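PDB 3LRK: alpha-galactosidase 1 from Saccharomyces cerevisiae, which catalyses the hydrolysis of terminal, non-reducing alpha-D-galactose residues in alpha-D-galactosides, including galactose oligosaccharides, galactomannans and galactolipids. Local coordinates for residues H102-N106 with S107-G111; F194-G197 with S198-N202; I292-V296 with N297-A301; N399-N403 with S404-A408. The protein carries 1 engineered substitution. All coordinates share one frame; numbering follows the deposited sequence.

Interaction 1: H102-N106 with S107-G111. With NA (sodium ion), chain K; NAG (2-acetamido-2-deoxy-beta-D-glucopyranose), chain D.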
loop_
_atom_site.group_PDB
_atom_site.type_symbol
_atom_site.label_atom_id
_atom_site.label_comp_id
_atom_site.label_asym_id
_atom_site.label_seq_id
_atom_site.Cartn_x
_atom_site.Cartn_y
_atom_site.Cartn_z
ATOM N N HIS A 102 40.907 24.853 -10.135
ATOM C CA HIS A 102 40.702 26.099 -9.376
ATOM C C HIS A 102 40.124 25.842 -7.990
ATOM O O HIS A 102 40.582 26.419 -6.994
ATOM C CB HIS A 102 39.760 27.033 -10.138
ATOM C CG HIS A 102 40.446 27.914 -11.125
ATOM N ND1 HIS A 102 41.462 28.773 -10.767
ATOM C CD2 HIS A 102 40.248 28.095 -12.452
ATOM C CE1 HIS A 102 41.869 29.439 -11.831
ATOM N NE2 HIS A 102 41.144 29.052 -12.863
ATOM N N LEU A 103 39.113 24.972 -7.920
ATOM C CA LEU A 103 38.524 24.603 -6.634
ATOM C C LEU A 103 39.539 23.920 -5.715
ATOM O O LEU A 103 39.693 24.321 -4.560
ATOM C CB LEU A 103 37.246 23.757 -6.815
ATOM C CG LEU A 103 36.073 24.511 -7.473
ATOM C CD1 LEU A 103 34.900 23.580 -7.810
ATOM C CD2 LEU A 103 35.593 25.664 -6.599
ATOM N N HIS A 104 40.240 22.913 -6.235
ATOM C CA HIS A 104 41.233 22.175 -5.454
ATOM C C HIS A 104 42.378 23.076 -4.980
ATOM O O HIS A 104 42.887 22.910 -3.871
ATOM C CB HIS A 104 41.780 20.986 -6.259
ATOM C CG HIS A 104 40.744 19.943 -6.567
ATOM N ND1 HIS A 104 40.827 19.108 -7.661
ATOM C CD2 HIS A 104 39.590 19.621 -5.934
ATOM C CE1 HIS A 104 39.779 18.302 -7.679
ATOM N NE2 HIS A 104 39.014 18.592 -6.640
ATOM N N ASN A 105 42.764 24.032 -5.818
ATOM C CA ASN A 105 43.807 25.000 -5.458
ATOM C C ASN A 105 43.405 25.964 -4.341
ATOM O O ASN A 105 44.265 26.627 -3.757
ATOM C CB ASN A 105 44.304 25.758 -6.691
ATOM C CG ASN A 105 45.198 24.901 -7.589
ATOM O OD1 ASN A 105 45.301 23.682 -7.406
ATOM N ND2 ASN A 105 45.829 25.544 -8.581
ATOM N N ASN A 106 42.109 26.041 -4.039
ATOM C CA ASN A 106 41.634 26.786 -2.869
ATOM C C ASN A 106 41.062 25.860 -1.786
ATOM O O ASN A 106 40.267 26.286 -0.945
ATOM C CB ASN A 106 40.623 27.867 -3.280
ATOM C CG ASN A 106 40.480 28.983 -2.239
ATOM O OD1 ASN A 106 41.268 29.098 -1.292
ATOM N ND2 ASN A 106 39.460 29.814 -2.420
ATOM N N SER A 107 41.499 24.603 -1.806
ATOM C CA SER A 107 41.145 23.591 -0.795
ATOM C C SER A 107 39.649 23.275 -0.761
ATOM O O SER A 107 39.095 22.935 0.292
ATOM C CB SER A 107 41.653 23.989 0.601
ATOM O OG SER A 107 43.065 24.109 0.602
ATOM N N PHE A 108 38.999 23.411 -1.914
ATOM C CA PHE A 108 37.615 22.980 -2.081
ATOM C C PHE A 108 37.561 21.598 -2.730
ATOM O O PHE A 108 38.534 21.146 -3.339
ATOM C CB PHE A 108 36.836 23.964 -2.964
ATOM C CG PHE A 108 36.333 25.187 -2.239
ATOM C CD1 PHE A 108 36.879 26.443 -2.513
ATOM C CD2 PHE A 108 35.314 25.089 -1.303
ATOM C CE1 PHE A 108 36.424 27.584 -1.856
ATOM C CE2 PHE A 108 34.842 26.219 -0.638
ATOM C CZ PHE A 108 35.401 27.479 -0.920
ATOM N N LEU A 109 36.407 20.947 -2.608
ATOM C CA LEU A 109 36.112 19.745 -3.364
ATOM C C LEU A 109 34.996 20.060 -4.378
ATOM O O LEU A 109 34.162 20.929 -4.128
ATOM C CB LEU A 109 35.722 18.597 -2.420
ATOM C CG LEU A 109 36.874 18.092 -1.528
ATOM C CD1 LEU A 109 36.390 16.968 -0.577
ATOM C CD2 LEU A 109 38.070 17.609 -2.394
ATOM N N PHE A 110 35.002 19.360 -5.510
ATOM C CA PHE A 110 34.123 19.682 -6.645
ATOM C C PHE A 110 33.043 18.607 -6.814
ATOM O O PHE A 110 33.354 17.421 -6.945
ATOM C CB PHE A 110 34.969 19.814 -7.919
ATOM C CG PHE A 110 34.184 20.190 -9.168
ATOM C CD1 PHE A 110 33.089 21.055 -9.106
ATOM C CD2 PHE A 110 34.580 19.705 -10.409
ATOM C CE1 PHE A 110 32.383 21.411 -10.258
ATOM C CE2 PHE A 110 33.879 20.061 -11.576
ATOM C CZ PHE A 110 32.782 20.918 -11.488
ATOM N N GLY A 111 31.785 19.040 -6.784
ATOM C CA GLY A 111 30.646 18.161 -7.030
ATOM C C GLY A 111 29.994 18.453 -8.372
ATOM O O GLY A 111 29.948 19.605 -8.823
HETATM NA NA NA K . 41.452 29.464 -15.099
HETATM C C1 NAG D . 46.858 24.767 -9.241
HETATM C C2 NAG D . 47.098 25.413 -10.602
HETATM C C3 NAG D . 48.179 24.646 -11.367
HETATM C C4 NAG D . 49.450 24.478 -10.526
HETATM C C5 NAG D . 49.117 24.012 -9.110
HETATM C C6 NAG D . 50.331 24.126 -8.191
HETATM C C7 NAG D . 45.057 26.553 -11.360
HETATM C C8 NAG D . 43.929 26.549 -12.348
HETATM N N2 NAG D . 45.872 25.493 -11.382
HETATM O O3 NAG D . 48.484 25.314 -12.570
HETATM O O4 NAG D . 50.322 23.546 -11.146
HETATM O O5 NAG D . 48.080 24.785 -8.525
HETATM O O6 NAG D . 50.105 23.237 -7.120
HETATM O O7 NAG D . 45.191 27.494 -10.575
#
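Leu103 meets Phe108 and Phe110 where the chain leaves helix 96-105 for strand 109-115. Its CD1 methyl lies 3.4 Å from Phe110 CD1, and further back along the side chain Leu103 CB rests 3.9 Å from Phe108 CB. The Phe110 ring is brought to this methyl by a chi1 of -178°, which sets CG anti to the backbone N. Asn106 runs alongside Phe108 in the same direction, its amide nearly perpendicular to the ring and its ND2 3.8 Å from Phe108 CE1. Phe108 O lies in the plane of the His104 ring, at its edge, 3.2 Å from His104 CD2, while His104 NE2 is hydrogen-bonded to Asp144. Behind these contacts stands a Schellman motif that ends the helix: Phe108 N donates to Leu103 O (2.9 Å) and Ser107 N to His104 O (3.0 Å), with Ser107 at positive phi as the C-prime residue. Leu103 O also accepts from Asn106 N, the two donors approaching from opposite faces of the carbonyl plane. Farther out, Asn105 ND2 carries an N-linked N-acetylglucosamine, whose C8 methyl sits over the centre of one face of the His102 ring. His102 NE2 coordinates the sodium ion at 2.3 Å, a site shared with His98. Beneath the turn, Leu103 and Phe108 both pack on Ala53 of helix 46-58 and Ile69 of strand 68-70.

Interaction 2: F194-G197 with S198-N202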
loop_
_atom_site.group_PDB
_atom_site.type_symbol
_atom_site.label_atom_id
_atom_site.label_comp_id
_atom_site.label_asym_id
_atom_site.label_seq_id
_atom_site.Cartn_x
_atom_site.Cartn_y
_atom_site.Cartn_z
ATOM N N PHE A 194 16.416 4.174 2.456
ATOM C CA PHE A 194 17.136 4.076 3.746
ATOM C C PHE A 194 17.590 2.639 4.066
ATOM O O PHE A 194 18.558 2.426 4.820
ATOM C CB PHE A 194 16.270 4.644 4.894
ATOM C CG PHE A 194 14.992 3.871 5.122
ATOM C CD1 PHE A 194 15.006 2.671 5.843
ATOM C CD2 PHE A 194 13.786 4.332 4.601
ATOM C CE1 PHE A 194 13.848 1.943 6.024
ATOM C CE2 PHE A 194 12.616 3.607 4.786
ATOM C CZ PHE A 194 12.654 2.406 5.504
ATOM N N TYR A 195 16.888 1.654 3.497
ATOM C CA TYR A 195 17.230 0.248 3.728
ATOM C C TYR A 195 18.439 -0.218 2.896
ATOM O O TYR A 195 19.236 -1.039 3.366
ATOM C CB TYR A 195 16.032 -0.652 3.403
ATOM C CG TYR A 195 15.125 -1.031 4.552
ATOM C CD1 TYR A 195 13.741 -1.064 4.368
ATOM C CD2 TYR A 195 15.632 -1.390 5.810
ATOM C CE1 TYR A 195 12.884 -1.433 5.376
ATOM C CE2 TYR A 195 14.762 -1.775 6.846
ATOM C CZ TYR A 195 13.391 -1.788 6.616
ATOM O OH TYR A 195 12.496 -2.156 7.605
ATOM N N TRP A 196 18.581 0.306 1.678
ATOM C CA TRP A 196 19.591 -0.187 0.725
ATOM C C TRP A 196 20.684 0.808 0.297
ATOM O O TRP A 196 21.610 0.447 -0.429
ATOM C CB TRP A 196 18.925 -0.795 -0.521
ATOM C CG TRP A 196 17.854 0.065 -1.203
ATOM C CD1 TRP A 196 16.507 -0.018 -1.020
ATOM C CD2 TRP A 196 18.063 1.086 -2.186
ATOM N NE1 TRP A 196 15.853 0.886 -1.835
ATOM C CE2 TRP A 196 16.788 1.589 -2.546
ATOM C CE3 TRP A 196 19.205 1.635 -2.795
ATOM C CZ2 TRP A 196 16.620 2.617 -3.491
ATOM C CZ3 TRP A 196 19.035 2.655 -3.734
ATOM C CH2 TRP A 196 17.751 3.127 -4.076
ATOM N N GLY A 197 20.555 2.053 0.718
ATOM C CA GLY A 197 21.514 3.087 0.329
ATOM C C GLY A 197 22.939 2.837 0.791
ATOM O O GLY A 197 23.881 3.104 0.049
ATOM N N SER A 198 23.105 2.294 2.000
ATOM C CA SER A 198 24.421 2.301 2.679
ATOM C C SER A 198 25.526 1.503 1.985
ATOM O O SER A 198 26.698 1.919 1.980
ATOM C CB SER A 198 24.291 1.884 4.150
ATOM O OG SER A 198 24.004 0.502 4.271
ATOM N N GLY A 199 25.161 0.372 1.387
ATOM C CA GLY A 199 26.126 -0.502 0.731
ATOM C C GLY A 199 26.656 -0.026 -0.605
ATOM O O GLY A 199 27.619 -0.597 -1.135
ATOM N N ILE A 200 26.032 1.016 -1.160
ATOM C CA ILE A 200 26.401 1.523 -2.482
ATOM C C ILE A 200 26.568 3.055 -2.568
ATOM O O ILE A 200 26.950 3.559 -3.619
ATOM C CB ILE A 200 25.353 1.100 -3.560
ATOM C CG1 ILE A 200 23.966 1.676 -3.225
ATOM C CG2 ILE A 200 25.297 -0.440 -3.715
ATOM C CD1 ILE A 200 22.938 1.581 -4.420
ATOM N N ALA A 201 26.258 3.781 -1.491
ATOM C CA ALA A 201 26.261 5.255 -1.505
ATOM C C ALA A 201 26.604 5.868 -0.147
ATOM O O ALA A 201 26.512 5.197 0.880
ATOM C CB ALA A 201 24.906 5.789 -1.988
ATOM N N ASN A 202 26.973 7.153 -0.158
ATOM C CA ASN A 202 27.326 7.892 1.053
ATOM C C ASN A 202 26.183 8.690 1.678
ATOM O O ASN A 202 26.210 9.004 2.873
ATOM C CB ASN A 202 28.519 8.815 0.754
ATOM C CG ASN A 202 29.781 8.038 0.441
ATOM O OD1 ASN A 202 30.387 8.202 -0.623
ATOM N ND2 ASN A 202 30.185 7.174 1.375
HETATM O O HOH W 1 20.965 1.886 3.998
HETATM O O HOH W 2 23.201 -1.733 -0.105
#
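Trp196 and Ile200 form the apolar part of this turn. The CD1 methyl of Ile200 stands at the rim of the indole, near its plane, 4.1 Å from Trp196 CE3 and about as far from CZ3. It gets there because Ile200 CG1 lies between the backbone N and the carbonyl carbon (chi1 61°) and the chain then extends; Ile200 CG1 itself passes 3.6 Å from Gly197 O. An alanine in place of Ile200 would probably leave this benzo edge of Trp196 without its aliphatic neighbour and open a gap beside the indole. The other end of the indole is held by a hydrogen bond from Trp196 NE1 to Asp191 O, and Tyr164 of helix 160-177 touches both Trp196 and Ile200.

Aromatic contacts extend the group: Phe194 CE1 lies over the face of Tyr195, and both rings meet Tyr232 of a second subunit, Phe194 by stacking and Tyr195 edge-to-face.

Backbone hydrogen bonds converge on Gly197 O. Ile200 N donates to it at 3.2 Å from above the carbonyl plane, closing a type I beta turn with Ser198 and Gly199 at its corners. Ala201 N makes a weak, bent bond to the same oxygen, with an angle at hydrogen of 122°. The turn leads from the short helix 193-196 of the TIM barrel into strand 203-205, which carries the substrate-binding residue Arg205.

Two waters bridge backbone atoms across the turn. One molecule donates to Phe194 O (2.6 Å) and accepts from Ser198 N (3.0 Å). The second donates to Trp196 O and accepts weakly from Gly199 N.

Interaction 3: I292-V296 with N297-A301. With NAG (2-acetamido-2-deoxy-beta-D-glucopyranose), chain B.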
loop_
_atom_site.group_PDB
_atom_site.type_symbol
_atom_site.label_atom_id
_atom_site.label_comp_id
_atom_site.label_asym_id
_atom_site.label_seq_id
_atom_site.Cartn_x
_atom_site.Cartn_y
_atom_site.Cartn_z
ATOM N N ILE A 292 24.495 24.424 1.866
ATOM C CA ILE A 292 23.965 25.775 1.770
ATOM C C ILE A 292 23.147 25.907 0.490
ATOM O O ILE A 292 23.645 25.623 -0.595
ATOM C CB ILE A 292 25.112 26.838 1.773
ATOM C CG1 ILE A 292 25.941 26.740 3.064
ATOM C CG2 ILE A 292 24.546 28.251 1.578
ATOM C CD1 ILE A 292 27.244 27.524 3.034
ATOM N N GLY A 293 21.888 26.323 0.628
ATOM C CA GLY A 293 21.006 26.559 -0.530
ATOM C C GLY A 293 20.914 28.031 -0.917
ATOM O O GLY A 293 20.435 28.373 -2.002
ATOM N N ALA A 294 21.399 28.895 -0.034
ATOM C CA ALA A 294 21.392 30.344 -0.238
ATOM C C ALA A 294 22.371 30.808 -1.326
ATOM O O ALA A 294 23.284 30.073 -1.721
ATOM C CB ALA A 294 21.684 31.047 1.080
ATOM N N ASN A 295 22.144 32.020 -1.834
ATOM C CA ASN A 295 23.135 32.724 -2.649
ATOM C C ASN A 295 24.076 33.413 -1.675
ATOM O O ASN A 295 23.665 34.338 -0.966
ATOM C CB ASN A 295 22.459 33.761 -3.561
ATOM C CG ASN A 295 23.460 34.576 -4.393
ATOM O OD1 ASN A 295 24.677 34.409 -4.286
ATOM N ND2 ASN A 295 22.936 35.451 -5.244
ATOM N N VAL A 296 25.323 32.954 -1.619
ATOM C CA VAL A 296 26.270 33.458 -0.618
ATOM C C VAL A 296 26.702 34.912 -0.886
ATOM O O VAL A 296 27.168 35.600 0.024
ATOM C CB VAL A 296 27.502 32.520 -0.421
ATOM C CG1 VAL A 296 27.067 31.163 0.159
ATOM C CG2 VAL A 296 28.276 32.334 -1.722
ATOM N N ASN A 297 26.529 35.363 -2.128
ATOM C CA ASN A 297 26.790 36.760 -2.503
ATOM C C ASN A 297 25.534 37.622 -2.366
ATOM O O ASN A 297 25.533 38.807 -2.700
ATOM C CB ASN A 297 27.364 36.848 -3.923
ATOM C CG ASN A 297 28.815 36.391 -4.000
ATOM O OD1 ASN A 297 29.107 35.324 -4.545
ATOM N ND2 ASN A 297 29.735 37.198 -3.457
ATOM N N ASN A 298 24.464 37.005 -1.874
ATOM C CA ASN A 298 23.220 37.695 -1.597
ATOM C C ASN A 298 22.600 37.052 -0.359
ATOM O O ASN A 298 21.447 36.604 -0.365
ATOM C CB ASN A 298 22.286 37.596 -2.810
ATOM C CG ASN A 298 21.181 38.624 -2.786
ATOM O OD1 ASN A 298 21.164 39.520 -1.938
ATOM N ND2 ASN A 298 20.252 38.512 -3.729
ATOM N N LEU A 299 23.408 36.990 0.697
ATOM C CA LEU A 299 23.053 36.327 1.935
ATOM C C LEU A 299 22.927 37.375 3.040
ATOM O O LEU A 299 23.856 38.168 3.251
ATOM C CB LEU A 299 24.134 35.299 2.291
ATOM C CG LEU A 299 24.033 34.501 3.596
ATOM C CD1 LEU A 299 22.830 33.560 3.575
ATOM C CD2 LEU A 299 25.309 33.720 3.831
ATOM N N LYS A 300 21.788 37.376 3.731
ATOM C CA LYS A 300 21.561 38.320 4.823
ATOM C C LYS A 300 22.278 37.906 6.107
ATOM O O LYS A 300 22.646 36.733 6.274
ATOM C CB LYS A 300 20.069 38.594 5.056
ATOM C CG LYS A 300 19.245 37.461 5.663
ATOM C CD LYS A 300 17.766 37.843 5.668
ATOM C CE LYS A 300 16.931 36.922 6.531
ATOM N NZ LYS A 300 16.903 35.523 5.975
ATOM N N ALA A 301 22.458 38.886 6.997
ATOM C CA ALA A 301 23.222 38.739 8.238
ATOM C C ALA A 301 22.748 37.611 9.158
ATOM O O ALA A 301 23.562 36.789 9.595
ATOM C CB ALA A 301 23.248 40.063 8.998
HETATM C C1 NAG B . 15.875 39.976 -1.090
HETATM C C2 NAG B . 16.525 39.837 -2.474
HETATM C C3 NAG B . 17.866 40.580 -2.569
HETATM C C4 NAG B . 17.753 42.021 -2.071
HETATM C C5 NAG B . 17.004 42.087 -0.733
HETATM C C6 NAG B . 16.703 43.534 -0.348
HETATM C C7 NAG B . 16.299 37.997 -4.056
HETATM C C8 NAG B . 16.691 36.589 -4.401
HETATM N N2 NAG B . 16.683 38.441 -2.859
HETATM O O3 NAG B . 18.319 40.591 -3.905
HETATM O O4 NAG B . 19.044 42.582 -1.948
HETATM O O5 NAG B . 15.782 41.359 -0.777
HETATM O O6 NAG B . 17.519 43.901 0.742
HETATM O O7 NAG B . 15.661 38.680 -4.860
HETATM O O HOH W 3 20.270 33.588 -0.552
HETATM O O HOH W 4 20.092 35.368 -5.172
HETATM O O HOH W 5 27.208 34.116 -5.905
#
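Asn295 O accepts from Asn298 N at 2.9 Å, the donor standing well above the carbonyl plane, and this bond closes a turn through Val296 and Asn297. The Asn295 side chain folds back over the same turn. With CG anti to the backbone N (chi1 177°), its OD1 takes the N-H of Asn297 at 3.0 Å, from 49° out of the amide plane. The ND2 branch lies 3.3 Å from Asn298 CB, and the two asparagine amides are set at right angles. Waters tie both branches to the second half of the turn: one donates to Asn295 OD1 and Asn297 OD1, another accepts from Asn295 ND2 and, weakly, from Asn298 ND2. Replacing Asn295 by an alanine would probably leave Asn297 N without its side-chain acceptor and the Asn298 amide without its water bridge to this residue. On the buried side Leu299 CD1 packs against Ala294 CB at 3.7 Å, and both residues also touch Tyr307 of helix 301-307. Val296 turns instead to Thr52 and Ile56 of helix 46-58. Asn298 ND2 makes a nearly straight hydrogen bond of 2.8 Å to O3 of an N-acetylglucosamine, with 171° at the hydrogen. The OD1-to-N bond within Asn295-Val296-Asn297 is that of an Asx turn, here overlapping a type I beta turn. Together they carry the chain from strand 290-292, the eighth of the TIM barrel, toward helix 301-307, and Asn298 contributes to a glycan pocket.

Interaction 4: N399-N403 with S404-A408. With NAG (2-acetamido-2-deoxy-beta-D-glucopyranose), chain F.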
loop_
_atom_site.group_PDB
_atom_site.type_symbol
_atom_site.label_atom_id
_atom_site.label_comp_id
_atom_site.label_asym_id
_atom_site.label_seq_id
_atom_site.Cartn_x
_atom_site.Cartn_y
_atom_site.Cartn_z
ATOM N N ASN A 399 26.052 32.799 22.123
ATOM C CA ASN A 399 27.282 33.279 21.488
ATOM C C ASN A 399 27.262 33.191 19.963
ATOM O O ASN A 399 28.299 32.990 19.335
ATOM C CB ASN A 399 28.519 32.554 22.048
ATOM C CG ASN A 399 28.589 32.587 23.565
ATOM O OD1 ASN A 399 28.131 33.539 24.202
ATOM N ND2 ASN A 399 29.166 31.544 24.152
ATOM N N ARG A 400 26.080 33.332 19.368
ATOM C CA ARG A 400 25.990 33.368 17.916
ATOM C C ARG A 400 26.512 34.725 17.433
ATOM O O ARG A 400 26.433 35.723 18.157
ATOM C CB ARG A 400 24.558 33.073 17.434
ATOM C CG ARG A 400 23.862 34.210 16.736
ATOM C CD ARG A 400 23.024 33.730 15.565
ATOM N NE ARG A 400 21.614 33.696 15.903
ATOM C CZ ARG A 400 20.612 33.937 15.059
ATOM N NH1 ARG A 400 20.840 34.246 13.793
ATOM N NH2 ARG A 400 19.369 33.876 15.503
ATOM N N VAL A 401 27.072 34.754 16.229
ATOM C CA VAL A 401 27.590 36.002 15.665
ATOM C C VAL A 401 26.434 36.990 15.543
ATOM O O VAL A 401 25.429 36.695 14.888
ATOM C CB VAL A 401 28.276 35.780 14.287
ATOM C CG1 VAL A 401 28.761 37.102 13.707
ATOM C CG2 VAL A 401 29.436 34.790 14.406
ATOM N N ASP A 402 26.560 38.151 16.190
ATOM C CA ASP A 402 25.457 39.114 16.198
ATOM C C ASP A 402 25.236 39.746 14.821
ATOM O O ASP A 402 26.120 39.690 13.953
ATOM C CB ASP A 402 25.573 40.149 17.344
ATOM C CG ASP A 402 26.763 41.110 17.200
ATOM O OD1 ASP A 402 27.203 41.420 16.073
ATOM O OD2 ASP A 402 27.247 41.592 18.254
ATOM N N ASN A 403 24.053 40.318 14.616
ATOM C CA ASN A 403 23.690 40.886 13.317
ATOM C C ASN A 403 24.672 41.947 12.822
ATOM O O ASN A 403 24.896 42.070 11.616
ATOM C CB ASN A 403 22.255 41.429 13.327
ATOM C CG ASN A 403 21.195 40.322 13.229
ATOM O OD1 ASN A 403 21.502 39.166 12.901
ATOM N ND2 ASN A 403 19.936 40.688 13.525
ATOM N N SER A 404 25.277 42.684 13.756
ATOM C CA SER A 404 26.254 43.720 13.406
ATOM C C SER A 404 27.561 43.158 12.853
ATOM O O SER A 404 28.014 43.580 11.791
ATOM C CB SER A 404 26.536 44.642 14.596
ATOM O OG SER A 404 25.605 45.705 14.623
ATOM N N THR A 405 28.159 42.215 13.579
ATOM C CA THR A 405 29.400 41.574 13.148
ATOM C C THR A 405 29.186 40.834 11.821
ATOM O O THR A 405 29.990 40.962 10.899
ATOM C CB THR A 405 29.955 40.614 14.228
ATOM O OG1 THR A 405 29.920 41.256 15.509
ATOM C CG2 THR A 405 31.386 40.206 13.919
ATOM N N ALA A 406 28.091 40.079 11.740
ATOM C CA ALA A 406 27.683 39.397 10.512
ATOM C C ALA A 406 27.557 40.359 9.325
ATOM O O ALA A 406 28.084 40.090 8.243
ATOM C CB ALA A 406 26.377 38.657 10.736
ATOM N N SER A 407 26.874 41.483 9.538
ATOM C CA SER A 407 26.722 42.510 8.500
ATOM C C SER A 407 28.072 43.084 8.079
ATOM O O SER A 407 28.315 43.288 6.890
ATOM C CB SER A 407 25.800 43.634 8.966
ATOM O OG SER A 407 24.516 43.134 9.282
ATOM N N ALA A 408 28.942 43.332 9.058
ATOM C CA ALA A 408 30.300 43.815 8.797
ATOM C C ALA A 408 31.101 42.835 7.945
ATOM O O ALA A 408 31.736 43.239 6.967
ATOM C CB ALA A 408 31.030 44.103 10.106
HETATM C C1 NAG F . 18.910 39.675 13.341
HETATM C C2 NAG F . 18.071 39.746 14.626
HETATM C C3 NAG F . 16.787 38.918 14.534
HETATM C C4 NAG F . 16.040 39.131 13.219
HETATM C C5 NAG F . 16.991 39.092 12.026
HETATM C C6 NAG F . 16.260 39.452 10.735
HETATM C C7 NAG F . 19.279 40.258 16.669
HETATM C C8 NAG F . 20.771 40.354 16.862
HETATM N N2 NAG F . 18.845 39.351 15.792
HETATM O O3 NAG F . 15.914 39.274 15.584
HETATM O O4 NAG F . 15.032 38.149 13.085
HETATM O O5 NAG F . 18.072 39.989 12.236
HETATM O O6 NAG F . 17.135 39.338 9.638
HETATM O O7 NAG F . 18.520 41.002 17.297
#
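Asp402 grips Thr405 through a single carboxylate oxygen. Thr405 N meets Asp402 OD1 at 2.8 Å in an almost straight bond, nearly along the C-O axis, whereas Thr405 OG1 donates to that oxygen from above the carboxylate plane, also at 2.8 Å. With CG between the backbone N and the carbonyl carbon (chi1 67°), the carboxylate swings forward to the N-H and hydroxyl of Thr405. On the inner side Val401 CG1 fits close against the first turn of the helix, 3.7 Å from Thr405 CB and 3.6 Å from Ala406 N. Next to it the backbone bond from Ala406 N to Asp402 O measures 3.0 Å. Asn403 O is held twice by Ser407, whose OG at 2.6 Å and N at 2.9 Å come from opposite faces of the carbonyl plane. The outer side is looser: Ser404 is exposed, its CB 3.6 Å from Asp402 OD1, and Asn403 ND2 carries an N-linked N-acetylglucosamine that is also hydrogen-bonded to Ser302 OG. The arrangement is an N-cap, with Asp402 as the capping residue of helix 403-410 in the C-terminal beta-sandwich domain, and the packing of Val401 on Ala406 beside it fits a hydrophobic staple.

Overall arrangement
Interactions 1, 2 and 3 belong to the TIM barrel, interaction 4 to the C-terminal domain. Interactions 3 and 4 touch across the domain boundary: Ala301 CB lies 3.3 Å from Ser407 OG, although their centres are about 15 Å apart. Interactions 1 and 3 both pack on helix 46-58, their nearest atoms about 9 Å apart. Interaction 2 lies across the chain's centre from interaction 3, centres about 31 Å apart, and faces a neighbouring subunit. Lys147, a substrate-binding residue, is about 11 Å from both Phe110 and Ala201, side chain to side chain. Interactions 1 and 4 each hold a glycosylated asparagine, whereas interaction 3 meets its sugar by a hydrogen bond.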